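Local coordinates for ABC transporter, periplasmic substrate-binding protein (Thermotoga maritima, PDB 2HPG), which probably binds a solute in the periplasm and delivers it to a tripartite ATP-independent (TRAP) transporter, at residues L11-L17 with P67-N71; F27-A31 with R43-F47; F144-I150 with V215-S220; V207-Y213 with C276-M281. One frame throughout, in Å; residues are numbered along the deposited sequence. Where two conformers were deposited one is given.

Interaction 1 of 4, residues L11-L17 with P67-N71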
loop_
_atom_site.group_PDB
_atom_site.type_symbol
_atom_site.label_atom_id
_atom_site.label_comp_id
_atom_site.label_asym_id
_atom_site.label_seq_id
_atom_site.Cartn_x
_atom_site.Cartn_y
_atom_site.Cartn_z
ATOM N N LEU A 11 6.225 18.837 -11.698
ATOM C CA LEU A 11 5.354 18.044 -10.822
ATOM C C LEU A 11 6.100 17.828 -9.509
ATOM O O LEU A 11 7.240 17.377 -9.524
ATOM C CB LEU A 11 5.032 16.676 -11.455
ATOM C CG LEU A 11 4.152 15.733 -10.612
ATOM C CD1 LEU A 11 2.770 16.325 -10.355
ATOM C CD2 LEU A 11 4.032 14.345 -11.287
ATOM N N ARG A 12 5.454 18.136 -8.384
ATOM C CA ARG A 12 5.997 17.823 -7.060
ATOM C C ARG A 12 5.249 16.633 -6.463
ATOM O O ARG A 12 4.060 16.715 -6.187
ATOM C CB ARG A 12 5.910 19.051 -6.167
ATOM C CG ARG A 12 6.583 20.222 -6.841
ATOM C CD ARG A 12 6.847 21.420 -5.945
ATOM N NE ARG A 12 7.620 22.399 -6.708
ATOM C CZ ARG A 12 7.130 23.185 -7.662
ATOM N NH1 ARG A 12 5.836 23.171 -7.993
ATOM N NH2 ARG A 12 7.943 24.000 -8.297
ATOM N N PHE A 13 5.961 15.530 -6.277
ATOM C CA PHE A 13 5.340 14.268 -5.921
ATOM C C PHE A 13 5.765 13.846 -4.537
ATOM O O PHE A 13 6.943 13.612 -4.321
ATOM C CB PHE A 13 5.739 13.200 -6.924
ATOM C CG PHE A 13 4.803 12.029 -6.942
ATOM C CD1 PHE A 13 3.713 12.019 -7.787
ATOM C CD2 PHE A 13 5.008 10.952 -6.106
ATOM C CE1 PHE A 13 2.834 10.953 -7.803
ATOM C CE2 PHE A 13 4.131 9.889 -6.114
ATOM C CZ PHE A 13 3.043 9.891 -6.969
ATOM N N GLY A 14 4.809 13.714 -3.614
ATOM C CA GLY A 14 5.145 13.492 -2.217
ATOM C C GLY A 14 4.709 12.187 -1.576
ATOM O O GLY A 14 4.043 11.348 -2.181
ATOM N N HIS A 15 5.081 12.044 -0.311
ATOM C CA HIS A 15 4.747 10.868 0.471
ATOM C C HIS A 15 5.395 9.587 -0.044
ATOM O O HIS A 15 4.826 8.513 0.085
ATOM C CB HIS A 15 3.216 10.690 0.578
ATOM C CG HIS A 15 2.572 11.629 1.551
ATOM N ND1 HIS A 15 1.247 11.523 1.924
ATOM C CD2 HIS A 15 3.070 12.693 2.227
ATOM C CE1 HIS A 15 0.957 12.490 2.781
ATOM N NE2 HIS A 15 2.045 13.215 2.979
ATOM N N VAL A 16 6.608 9.680 -0.582
ATOM C CA VAL A 16 7.261 8.495 -1.117
ATOM C C VAL A 16 8.067 7.724 -0.053
ATOM O O VAL A 16 9.008 7.000 -0.392
ATOM C CB VAL A 16 8.146 8.827 -2.333
ATOM C CG1 VAL A 16 7.366 9.650 -3.336
ATOM C CG2 VAL A 16 9.444 9.530 -1.912
ATOM N N LEU A 17 7.653 7.843 1.209
ATOM C CA LEU A 17 8.224 7.087 2.320
ATOM C C LEU A 17 9.624 7.606 2.678
ATOM O O LEU A 17 9.899 8.788 2.432
ATOM C CB LEU A 17 8.143 5.563 2.077
ATOM C CG LEU A 17 6.758 5.052 1.642
ATOM C CD1 LEU A 17 6.705 3.546 1.621
ATOM C CD2 LEU A 17 5.651 5.600 2.538
ATOM N N PRO A 67 -0.070 21.302 -9.268
ATOM C CA PRO A 67 0.874 20.365 -9.893
ATOM C C PRO A 67 1.548 19.484 -8.847
ATOM O O PRO A 67 2.757 19.562 -8.616
ATOM C CB PRO A 67 1.882 21.293 -10.568
ATOM C CG PRO A 67 1.911 22.499 -9.707
ATOM C CD PRO A 67 0.502 22.655 -9.146
ATOM N N VAL A 68 0.741 18.633 -8.230
ATOM C CA VAL A 68 1.190 17.793 -7.137
ATOM C C VAL A 68 0.672 16.357 -7.304
ATOM O O VAL A 68 -0.370 16.122 -7.919
ATOM C CB VAL A 68 0.752 18.389 -5.776
ATOM C CG1 VAL A 68 -0.734 18.197 -5.563
ATOM C CG2 VAL A 68 1.535 17.749 -4.645
ATOM N N GLY A 69 1.433 15.402 -6.769
ATOM C CA GLY A 69 1.017 14.017 -6.729
ATOM C C GLY A 69 1.316 13.393 -5.395
ATOM O O GLY A 69 2.093 13.946 -4.605
ATOM N N TRP A 70 0.690 12.249 -5.129
ATOM C CA TRP A 70 0.927 11.532 -3.886
ATOM C C TRP A 70 0.937 10.027 -4.089
ATOM O O TRP A 70 0.167 9.470 -4.894
ATOM C CB TRP A 70 -0.132 11.870 -2.826
ATOM C CG TRP A 70 -0.324 13.314 -2.615
ATOM C CD1 TRP A 70 -1.308 14.103 -3.149
ATOM C CD2 TRP A 70 0.491 14.174 -1.811
ATOM N NE1 TRP A 70 -1.144 15.405 -2.736
ATOM C CE2 TRP A 70 -0.047 15.476 -1.913
ATOM C CE3 TRP A 70 1.630 13.974 -1.032
ATOM C CZ2 TRP A 70 0.509 16.568 -1.241
ATOM C CZ3 TRP A 70 2.189 15.066 -0.364
ATOM C CH2 TRP A 70 1.629 16.343 -0.477
ATOM N N ASN A 71 1.821 9.389 -3.331
ATOM C CA ASN A 71 1.815 7.961 -3.096
ATOM C C ASN A 71 0.803 7.716 -1.998
ATOM O O ASN A 71 1.082 8.003 -0.839
ATOM C CB ASN A 71 3.217 7.529 -2.652
ATOM C CG ASN A 71 3.286 6.080 -2.169
ATOM O OD1 ASN A 71 2.979 5.161 -2.913
ATOM N ND2 ASN A 71 3.764 5.879 -0.936
#

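Interaction 2 of 4, residues F27-A31 with R43-F47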
loop_
_atom_site.group_PDB
_atom_site.type_symbol
_atom_site.label_atom_id
_atom_site.label_comp_id
_atom_site.label_asym_id
_atom_site.label_seq_id
_atom_site.Cartn_x
_atom_site.Cartn_y
_atom_site.Cartn_z
ATOM N N PHE A 27 11.021 6.037 -7.285
ATOM C CA PHE A 27 10.413 7.288 -7.749
ATOM C C PHE A 27 11.439 8.191 -8.423
ATOM O O PHE A 27 11.097 8.868 -9.372
ATOM C CB PHE A 27 9.697 8.041 -6.615
ATOM C CG PHE A 27 8.390 7.416 -6.189
ATOM C CD1 PHE A 27 7.240 7.579 -6.939
ATOM C CD2 PHE A 27 8.311 6.672 -5.039
ATOM C CE1 PHE A 27 6.039 7.013 -6.536
ATOM C CE2 PHE A 27 7.117 6.108 -4.631
ATOM C CZ PHE A 27 5.976 6.278 -5.398
ATOM N N LEU A 28 12.685 8.200 -7.935
ATOM C CA LEU A 28 13.760 8.969 -8.555
ATOM C C LEU A 28 14.129 8.435 -9.949
ATOM O O LEU A 28 14.451 9.206 -10.848
ATOM C CB LEU A 28 14.998 8.994 -7.654
ATOM C CG LEU A 28 14.819 9.758 -6.328
ATOM C CD1 LEU A 28 15.945 9.440 -5.365
ATOM C CD2 LEU A 28 14.724 11.280 -6.580
ATOM N N LYS A 29 14.090 7.115 -10.105
ATOM C CA LYS A 29 14.261 6.456 -11.410
ATOM C C LYS A 29 13.156 6.833 -12.361
ATOM O O LYS A 29 13.404 7.107 -13.532
ATOM C CB LYS A 29 14.256 4.930 -11.259
ATOM C CG LYS A 29 15.561 4.319 -10.777
ATOM C CD LYS A 29 15.534 2.765 -10.907
ATOM C CE LYS A 29 15.495 2.302 -12.388
ATOM N NZ LYS A 29 15.501 0.802 -12.599
ATOM N N TRP A 30 11.927 6.813 -11.863
ATOM C CA TRP A 30 10.779 7.213 -12.656
ATOM C C TRP A 30 10.867 8.662 -13.117
ATOM O O TRP A 30 10.620 8.961 -14.288
ATOM C CB TRP A 30 9.501 7.013 -11.857
ATOM C CG TRP A 30 8.337 7.749 -12.369
ATOM C CD1 TRP A 30 7.686 7.554 -13.558
ATOM C CD2 TRP A 30 7.623 8.776 -11.680
ATOM N NE1 TRP A 30 6.608 8.395 -13.651
ATOM C CE2 TRP A 30 6.560 9.179 -12.519
ATOM C CE3 TRP A 30 7.791 9.414 -10.433
ATOM C CZ2 TRP A 30 5.664 10.187 -12.155
ATOM C CZ3 TRP A 30 6.890 10.404 -10.066
ATOM C CH2 TRP A 30 5.834 10.775 -10.917
ATOM N N ALA A 31 11.190 9.549 -12.185
ATOM C CA ALA A 31 11.337 10.979 -12.470
ATOM C C ALA A 31 12.420 11.222 -13.510
ATOM O O ALA A 31 12.225 11.982 -14.450
ATOM C CB ALA A 31 11.669 11.736 -11.200
ATOM N N ARG A 43 9.657 18.227 -15.472
ATOM C CA ARG A 43 10.533 17.987 -14.340
ATOM C C ARG A 43 9.666 17.429 -13.212
ATOM O O ARG A 43 8.612 17.996 -12.912
ATOM C CB ARG A 43 11.185 19.294 -13.909
ATOM C CG ARG A 43 12.031 19.159 -12.675
ATOM C CD ARG A 43 12.541 20.497 -12.174
ATOM N NE ARG A 43 12.596 20.505 -10.712
ATOM C CZ ARG A 43 13.368 21.293 -9.967
ATOM N NH1 ARG A 43 14.211 22.163 -10.520
ATOM N NH2 ARG A 43 13.305 21.200 -8.647
ATOM N N ILE A 44 10.093 16.318 -12.610
ATOM C CA ILE A 44 9.382 15.747 -11.462
ATOM C C ILE A 44 10.256 15.799 -10.233
ATOM O O ILE A 44 11.327 15.216 -10.213
ATOM C CB ILE A 44 8.958 14.293 -11.691
ATOM C CG1 ILE A 44 8.098 14.197 -12.957
ATOM C CG2 ILE A 44 8.097 13.785 -10.482
ATOM C CD1 ILE A 44 7.807 12.790 -13.386
ATOM N N GLU A 45 9.788 16.495 -9.211
ATOM C CA GLU A 45 10.511 16.603 -7.962
ATOM C C GLU A 45 9.883 15.655 -6.962
ATOM O O GLU A 45 8.671 15.663 -6.790
ATOM C CB GLU A 45 10.418 18.038 -7.456
ATOM C CG GLU A 45 11.315 18.309 -6.303
ATOM C CD GLU A 45 11.395 19.787 -5.958
ATOM O OE1 GLU A 45 10.532 20.580 -6.457
ATOM O OE2 GLU A 45 12.339 20.129 -5.191
ATOM N N VAL A 46 10.713 14.862 -6.287
ATOM C CA VAL A 46 10.242 13.770 -5.453
ATOM C C VAL A 46 10.528 14.068 -3.973
ATOM O O VAL A 46 11.670 14.314 -3.608
ATOM C CB VAL A 46 10.914 12.432 -5.908
ATOM C CG1 VAL A 46 10.531 11.301 -4.989
ATOM C CG2 VAL A 46 10.504 12.113 -7.348
ATOM N N PHE A 47 9.480 14.048 -3.144
ATOM C CA PHE A 47 9.577 14.396 -1.715
ATOM C C PHE A 47 9.304 13.214 -0.803
ATOM O O PHE A 47 8.184 12.696 -0.790
ATOM C CB PHE A 47 8.571 15.488 -1.362
ATOM C CG PHE A 47 8.873 16.803 -1.996
ATOM C CD1 PHE A 47 9.538 17.789 -1.295
ATOM C CD2 PHE A 47 8.509 17.055 -3.296
ATOM C CE1 PHE A 47 9.820 18.989 -1.878
ATOM C CE2 PHE A 47 8.816 18.256 -3.888
ATOM C CZ PHE A 47 9.457 19.217 -3.187
#

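Interaction 3 of 4, residues F144-I150 with V215-S220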
loop_
_atom_site.group_PDB
_atom_site.type_symbol
_atom_site.label_atom_id
_atom_site.label_comp_id
_atom_site.label_asym_id
_atom_site.label_seq_id
_atom_site.Cartn_x
_atom_site.Cartn_y
_atom_site.Cartn_z
ATOM N N PHE A 144 1.827 -10.135 11.553
ATOM C CA PHE A 144 1.688 -9.633 12.921
ATOM C C PHE A 144 3.043 -9.596 13.647
ATOM O O PHE A 144 3.815 -10.536 13.509
ATOM C CB PHE A 144 0.715 -10.492 13.707
ATOM C CG PHE A 144 -0.720 -10.247 13.355
ATOM C CD1 PHE A 144 -1.372 -9.130 13.828
ATOM C CD2 PHE A 144 -1.391 -11.101 12.525
ATOM C CE1 PHE A 144 -2.698 -8.888 13.506
ATOM C CE2 PHE A 144 -2.704 -10.875 12.198
ATOM C CZ PHE A 144 -3.356 -9.756 12.687
ATOM N N VAL A 145 3.279 -8.537 14.429
ATOM C CA VAL A 145 4.514 -8.362 15.180
ATOM C C VAL A 145 4.061 -8.210 16.625
ATOM O O VAL A 145 3.411 -7.231 16.973
ATOM C CB VAL A 145 5.334 -7.116 14.772
ATOM C CG1 VAL A 145 6.838 -7.340 15.148
ATOM C CG2 VAL A 145 5.202 -6.804 13.276
ATOM N N THR A 146 4.384 -9.204 17.449
ATOM C CA THR A 146 3.792 -9.352 18.780
ATOM C C THR A 146 4.793 -9.968 19.779
ATOM O O THR A 146 5.900 -10.318 19.410
ATOM C CB THR A 146 2.595 -10.300 18.703
ATOM O OG1 THR A 146 3.053 -11.583 18.245
ATOM C CG2 THR A 146 1.487 -9.769 17.726
ATOM N N ASN A 147 4.391 -10.068 21.046
ATOM C CA ASN A 147 5.168 -10.821 22.044
ATOM C C ASN A 147 4.444 -12.129 22.419
ATOM O O ASN A 147 4.703 -12.710 23.471
ATOM C CB ASN A 147 5.476 -9.962 23.282
ATOM C CG ASN A 147 6.682 -9.069 23.082
ATOM O OD1 ASN A 147 7.722 -9.509 22.572
ATOM N ND2 ASN A 147 6.548 -7.801 23.457
ATOM N N LYS A 148 3.572 -12.581 21.519
ATOM C CA LYS A 148 2.799 -13.807 21.659
ATOM C C LYS A 148 2.662 -14.389 20.261
ATOM O O LYS A 148 2.288 -13.664 19.344
ATOM C CB LYS A 148 1.422 -13.459 22.228
ATOM C CG LYS A 148 0.444 -14.596 22.290
ATOM C CD LYS A 148 -0.938 -14.089 22.722
ATOM C CE LYS A 148 -1.958 -15.188 22.666
ATOM N NZ LYS A 148 -3.317 -14.676 23.029
ATOM N N PRO A 149 2.990 -15.682 20.061
ATOM C CA PRO A 149 2.814 -16.242 18.712
ATOM C C PRO A 149 1.353 -16.203 18.261
ATOM O O PRO A 149 0.477 -16.430 19.074
ATOM C CB PRO A 149 3.243 -17.699 18.852
ATOM C CG PRO A 149 3.747 -17.875 20.204
ATOM C CD PRO A 149 3.538 -16.659 21.010
ATOM N N ILE A 150 1.119 -15.931 16.978
ATOM C CA ILE A 150 -0.235 -15.864 16.421
ATOM C C ILE A 150 -0.333 -16.957 15.353
ATOM O O ILE A 150 0.309 -16.880 14.308
ATOM C CB ILE A 150 -0.539 -14.453 15.807
ATOM C CG1 ILE A 150 -0.343 -13.331 16.840
ATOM C CG2 ILE A 150 -1.935 -14.421 15.131
ATOM C CD1 ILE A 150 -1.130 -13.474 18.154
ATOM N N VAL A 215 11.771 -4.797 21.045
ATOM C CA VAL A 215 10.604 -4.772 21.965
ATOM C C VAL A 215 9.489 -5.758 21.627
ATOM O O VAL A 215 8.580 -5.957 22.430
ATOM C CB VAL A 215 10.038 -3.317 22.105
ATOM C CG1 VAL A 215 10.934 -2.500 23.015
ATOM C CG2 VAL A 215 9.827 -2.621 20.704
ATOM N N LEU A 216 9.555 -6.351 20.433
ATOM C CA LEU A 216 8.645 -7.386 19.998
ATOM C C LEU A 216 9.480 -8.594 19.535
ATOM O O LEU A 216 10.476 -8.453 18.835
ATOM C CB LEU A 216 7.742 -6.864 18.864
ATOM C CG LEU A 216 6.799 -5.699 19.169
ATOM C CD1 LEU A 216 6.378 -4.968 17.869
ATOM C CD2 LEU A 216 5.537 -6.196 19.927
ATOM N N LYS A 217 9.055 -9.783 19.941
ATOM C CA LYS A 217 9.808 -11.011 19.690
ATOM C C LYS A 217 9.335 -11.792 18.464
ATOM O O LYS A 217 10.161 -12.382 17.758
ATOM C CB LYS A 217 9.766 -11.923 20.922
ATOM C CG LYS A 217 10.352 -13.313 20.668
ATOM C CD LYS A 217 10.587 -14.067 21.949
ATOM C CE LYS A 217 10.918 -15.548 21.659
ATOM N NZ LYS A 217 11.336 -16.284 22.888
ATOM N N TYR A 218 8.023 -11.814 18.216
ATOM C CA TYR A 218 7.456 -12.697 17.192
ATOM C C TYR A 218 6.958 -12.023 15.916
ATOM O O TYR A 218 6.222 -11.036 15.954
ATOM C CB TYR A 218 6.279 -13.495 17.760
ATOM C CG TYR A 218 6.660 -14.437 18.863
ATOM C CD1 TYR A 218 7.134 -15.708 18.575
ATOM C CD2 TYR A 218 6.560 -14.057 20.195
ATOM C CE1 TYR A 218 7.509 -16.579 19.577
ATOM C CE2 TYR A 218 6.921 -14.920 21.206
ATOM C CZ TYR A 218 7.395 -16.174 20.885
ATOM O OH TYR A 218 7.761 -17.032 21.864
HETATM N N MSE A 219 7.379 -12.585 14.784
HETATM C CA MSE A 219 6.785 -12.280 13.497
HETATM C C MSE A 219 5.966 -13.489 13.079
HETATM O O MSE A 219 6.531 -14.550 12.826
HETATM C CB MSE A 219 7.875 -12.006 12.467
HETATM C CG MSE A 219 7.371 -11.217 11.289
HETATM SE SE MSE A 219 7.635 -9.319 11.567
HETATM C CE MSE A 219 7.243 -8.727 9.752
ATOM N N SER A 220 4.638 -13.350 13.050
ATOM C CA SER A 220 3.769 -14.449 12.657
ATOM C C SER A 220 3.225 -14.182 11.261
ATOM O O SER A 220 2.550 -13.165 11.028
ATOM C CB SER A 220 2.611 -14.612 13.638
ATOM O OG SER A 220 3.035 -14.558 14.987
HETATM O O HOH W 1 3.683 -12.176 15.731
#

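Interaction 4 of 4, residues V207-Y213 with C276-M281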
loop_
_atom_site.group_PDB
_atom_site.type_symbol
_atom_site.label_atom_id
_atom_site.label_comp_id
_atom_site.label_asym_id
_atom_site.label_seq_id
_atom_site.Cartn_x
_atom_site.Cartn_y
_atom_site.Cartn_z
ATOM N N VAL A 207 9.773 -3.469 10.368
ATOM C CA VAL A 207 10.174 -3.985 11.680
ATOM C C VAL A 207 11.673 -3.794 11.875
ATOM O O VAL A 207 12.116 -3.334 12.926
ATOM C CB VAL A 207 9.822 -5.472 11.856
ATOM C CG1 VAL A 207 10.448 -6.033 13.159
ATOM C CG2 VAL A 207 8.289 -5.666 11.842
ATOM N N TYR A 208 12.463 -4.128 10.863
ATOM C CA TYR A 208 13.915 -4.013 11.012
ATOM C C TYR A 208 14.401 -2.549 11.124
ATOM O O TYR A 208 15.213 -2.189 12.010
ATOM C CB TYR A 208 14.651 -4.699 9.862
ATOM C CG TYR A 208 16.167 -4.719 10.102
ATOM C CD1 TYR A 208 16.730 -5.646 10.950
ATOM C CD2 TYR A 208 17.008 -3.794 9.480
ATOM C CE1 TYR A 208 18.112 -5.663 11.194
ATOM C CE2 TYR A 208 18.386 -3.793 9.711
ATOM C CZ TYR A 208 18.926 -4.742 10.573
ATOM O OH TYR A 208 20.302 -4.793 10.830
ATOM N N ASN A 209 13.968 -1.721 10.188
ATOM C CA ASN A 209 14.396 -0.320 10.151
ATOM C C ASN A 209 13.893 0.465 11.369
ATOM O O ASN A 209 14.519 1.418 11.781
ATOM C CB ASN A 209 13.945 0.344 8.854
ATOM C CG ASN A 209 14.698 -0.180 7.638
ATOM O OD1 ASN A 209 15.883 -0.509 7.722
ATOM N ND2 ASN A 209 14.025 -0.236 6.503
ATOM N N GLY A 210 12.761 0.075 11.930
ATOM C CA GLY A 210 12.290 0.693 13.170
ATOM C C GLY A 210 12.915 0.157 14.456
ATOM O O GLY A 210 12.553 0.626 15.569
ATOM N N GLY A 211 13.809 -0.833 14.326
ATOM C CA GLY A 211 14.427 -1.506 15.464
ATOM C C GLY A 211 13.410 -2.117 16.389
ATOM O O GLY A 211 13.645 -2.266 17.585
ATOM N N LEU A 212 12.265 -2.493 15.844
ATOM C CA LEU A 212 11.174 -2.990 16.692
ATOM C C LEU A 212 11.455 -4.386 17.273
ATOM O O LEU A 212 10.815 -4.803 18.222
ATOM C CB LEU A 212 9.857 -2.968 15.911
ATOM C CG LEU A 212 9.284 -1.564 15.719
ATOM C CD1 LEU A 212 8.144 -1.599 14.673
ATOM C CD2 LEU A 212 8.814 -0.962 17.062
ATOM N N TYR A 213 12.447 -5.083 16.730
ATOM C CA TYR A 213 12.899 -6.351 17.283
ATOM C C TYR A 213 13.434 -6.224 18.720
ATOM O O TYR A 213 13.513 -7.215 19.440
ATOM C CB TYR A 213 13.977 -6.973 16.383
ATOM C CG TYR A 213 15.093 -6.025 16.028
ATOM C CD1 TYR A 213 16.129 -5.762 16.917
ATOM C CD2 TYR A 213 15.118 -5.404 14.793
ATOM C CE1 TYR A 213 17.151 -4.884 16.583
ATOM C CE2 TYR A 213 16.126 -4.517 14.462
ATOM C CZ TYR A 213 17.146 -4.272 15.354
ATOM O OH TYR A 213 18.148 -3.387 15.001
ATOM N N CYS A 276 16.199 -9.901 10.669
ATOM C CA CYS A 276 15.367 -9.946 11.878
ATOM C C CYS A 276 15.645 -11.204 12.702
ATOM O O CYS A 276 15.713 -11.164 13.934
ATOM C CB CYS A 276 13.873 -9.890 11.522
ATOM S SG CYS A 276 13.234 -8.227 11.052
ATOM N N ILE A 277 15.765 -12.332 12.012
ATOM C CA ILE A 277 16.194 -13.589 12.627
ATOM C C ILE A 277 17.536 -13.386 13.312
ATOM O O ILE A 277 17.703 -13.735 14.471
ATOM C CB ILE A 277 16.270 -14.733 11.589
ATOM C CG1 ILE A 277 14.864 -15.129 11.140
ATOM C CG2 ILE A 277 16.940 -15.980 12.178
ATOM C CD1 ILE A 277 14.836 -16.206 10.056
ATOM N N GLU A 278 18.468 -12.758 12.617
ATOM C CA GLU A 278 19.775 -12.454 13.201
ATOM C C GLU A 278 19.750 -11.474 14.387
ATOM O O GLU A 278 20.726 -11.380 15.130
ATOM C CB GLU A 278 20.702 -11.960 12.101
ATOM C CG GLU A 278 20.977 -13.065 11.089
ATOM C CD GLU A 278 21.324 -12.584 9.698
ATOM O OE1 GLU A 278 21.402 -11.362 9.437
ATOM O OE2 GLU A 278 21.508 -13.463 8.833
ATOM N N LYS A 279 18.647 -10.746 14.561
ATOM C CA LYS A 279 18.462 -9.866 15.716
ATOM C C LYS A 279 17.653 -10.539 16.801
ATOM O O LYS A 279 17.341 -9.928 17.809
ATOM C CB LYS A 279 17.806 -8.541 15.296
ATOM C CG LYS A 279 18.684 -7.689 14.427
ATOM C CD LYS A 279 19.855 -7.115 15.238
ATOM C CE LYS A 279 20.775 -6.289 14.369
ATOM N NZ LYS A 279 21.793 -5.544 15.175
ATOM N N GLY A 280 17.296 -11.798 16.578
ATOM C CA GLY A 280 16.783 -12.649 17.625
ATOM C C GLY A 280 15.282 -12.839 17.620
ATOM O O GLY A 280 14.739 -13.356 18.580
HETATM N N MSE A 281 14.610 -12.444 16.540
HETATM C CA MSE A 281 13.165 -12.615 16.455
HETATM C C MSE A 281 12.813 -14.055 16.146
HETATM O O MSE A 281 13.563 -14.754 15.466
HETATM C CB MSE A 281 12.568 -11.713 15.385
HETATM C CG MSE A 281 12.685 -10.243 15.703
HETATM SE SE MSE A 281 11.465 -9.267 14.553
HETATM C CE MSE A 281 9.769 -9.544 15.503
#

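Interaction 1 of 4, residues L11-L17 with P67-N71
The Phe13 ring lies with one face over the backbone of Gly69 and Trp70. Gly69 C and Trp70 N both sit near the rim of that face. CD1 of Phe13 comes within 3.5 Å of Gly69 CA, a spot where a CB on Gly69 would collide with the ring. Phe13 CG stands anti to its own nitrogen (chi1 -160°), which carries the ring across to the neighbouring strand. Phe27 and Trp30 of helix 22-37 also meet this ring. Leu11 lies on the same side of the sheet and brings CD1 to 3.7 Å from Pro67 O.

The two segments are adjacent parallel strands of the mixed sheet in this periplasmic binding protein fold, and strand 9-14 is flanked on its other edge by strand 42-47. Arg12 N donates to Pro67 O at 3.1 Å in an almost straight bond (179°). Gly69 N returns a bond to Arg12 O at 3.0 Å. Gly14 N then donates to Gly69 O, and Asn71 N to Gly14 O.

Trp70 occupies the opposite side of the sheet from Phe13. The edge of its six-membered ring points at the face of His15, with centroids 4.6 Å apart and planes at 56°. Trp70 CE3 is 3.6 Å from Gly14 C, so the ring passes close where Gly14 carries no side chain. His15 NE2 is hydrogen-bonded to Glu56.

Interaction 2 of 4, residues F27-A31 with R43-F47
This contact belongs to a beta-alpha-beta unit made of strand 9-14, helix 22-37 and strand 42-47. Segment 27-31 of the helix runs nearly antiparallel to segment 43-47 of the strand, at 170°, and their axes approach to 8.5 Å. No hydrogen bond crosses between them. Ile44 and Val46, two residues apart, point toward the helix, alternating with Arg43 and Glu45, which point away.

Ile44 CD1 sits over one face of the Trp30 indole, 3.8 Å from the centroid of its six-membered ring, as a CH-pi contact. Ile44 CG2 touches the same ring near its outer end, 3.6 Å from Trp30 CZ3. The indole reaches this place because Trp30 CG is anti to the backbone N (chi1 162°). Its NE1 bonds to Ile249 O of helix 243-278. Replacing Trp30 with an alanine would probably strip Ile44 of the ring under its methyl groups, open a gap against helix 243-278 and leave Ile249 O without this donor.

Ala31 CB fits closely against the strand, 3.8 Å from Ile44 CB. Val46 divides its branches: CG1 meets Phe27 CB at 3.7 Å, and CG2 lies 4.0 Å from Ala31 CB. Leu28 CD2 adds a contact at Val46 CB. Arg43 and Glu45 pair with each other in a salt bridge. Such apolar packing of the connecting helix on its strand is typical of the beta-alpha-beta crossover.

Interaction 3 of 4, residues F144-I150 with V215-S220
The Tyr218 ring has Pro149 on one face and the aliphatic chain of Lys217 on the other. Pro149 CD makes a CH-pi contact, 3.9 Å from the ring centroid and 15° off its normal. Lys217 CG covers the opposite face toward the rim. Thr146 O and Asn147 C lie at the ring edge, near its plane.

Strands 130-146 and 218-234 run antiparallel here, with a classic beta bulge in which Lys217 and Tyr218 both face Thr146. Tyr218 N donates to Thr146 O at 2.9 Å, while the bond from Lys217 N to the same oxygen is weak. The Asn147 amide spans the strand end with both its polar atoms. Asn147 CG stands beside the backbone N (chi1 -83°), which turns the amide back toward Val215 and Lys217. Its ND2 donates to Val215 O at 2.9 Å, near the amide plane. Its OD1 accepts from Lys217 N at 3.0 Å, with the donor above the carbonyl plane. Val145 CG1 packs on Leu216 CD1 on the sheet face that also carries Met219, a selenomethionine.

On the face of Thr146 and Ser220 a water is held between the strands. It bonds to Phe144 O, Thr146 OG1 and Ser220 OG, and more weakly to Tyr218 O. Ser220 OG accepts from Ile150 N at 3.1 Å and so ties the strand pair to the loop after Thr146, although the buried Ile150 O has no partner in the model.

Interaction 4 of 4, residues V207-Y213 with C276-M281
Tyr213 and Lys279 meet where two helix ends, each closed by a Schellman motif, lie side by side. Gly211 ends the helix of segment 207-213, and Gly280 ends helix 243-278; both have positive phi. Lys279 CB lies over one face of the Tyr213 ring, 3.8 Å from its centroid. The opposite face rests on Gly211 C.

Tyr213 CG takes the crowded position between its backbone N and carbonyl carbon (chi1 50°). This turns the ring along the Lys279 chain. Lys279 bends at chi2 (-70°), and its carbons then follow the ring outward, with CD 3.8 Å from Tyr213 CE1. Tyr208 approaches the same lysine from another side: its ring edge meets Lys279 CG at 3.9 Å. At Tyr213, an alanine would probably take away the ring under the Lys279 chain, leaving only the Tyr208 edge beside it and the chain freer to turn.

The rest of the contact, around Val207, Cys276 and Met281, is apolar. Met281, a selenomethionine, bends at chi3 (80°). It meets Val207 tip to tip, with SE 3.7 Å from Val207 CG1. Met281 CG also touches Tyr213 CB at 3.6 Å. Cys276 SG touches both Tyr208 CB and Val207 CG1. Val145 of strand 130-146 packs on both Val207 and Met281. In the closing turn of helix 243-278, Cys276 O accepts from Lys279 N at 3.0 Å and from Met281 N at 3.1 Å, on opposite faces of its carbonyl plane.

From the N terminus, strand 9-14 opens interaction 1, which closes at 67-71. Interaction 2 forms wholly within that loop and folds helix 22-37 back on strand 42-47. The two touch: strand 9-14 bonds to both neighbouring strands, and Phe27 packs on Val16. Interactions 3 and 4 come later in the chain, and their segments alternate: 144-150, 207-213, 215-220, 276-281. Their loops therefore cross. They touch through Val145 with Val207 and Met281, joining strands 130-146 and 218-234 to two helix ends. Interactions 1 and 3 lie on opposite sides of the chain's centre, about 33 Å apart between centres, yet both reach the same mixed sheet.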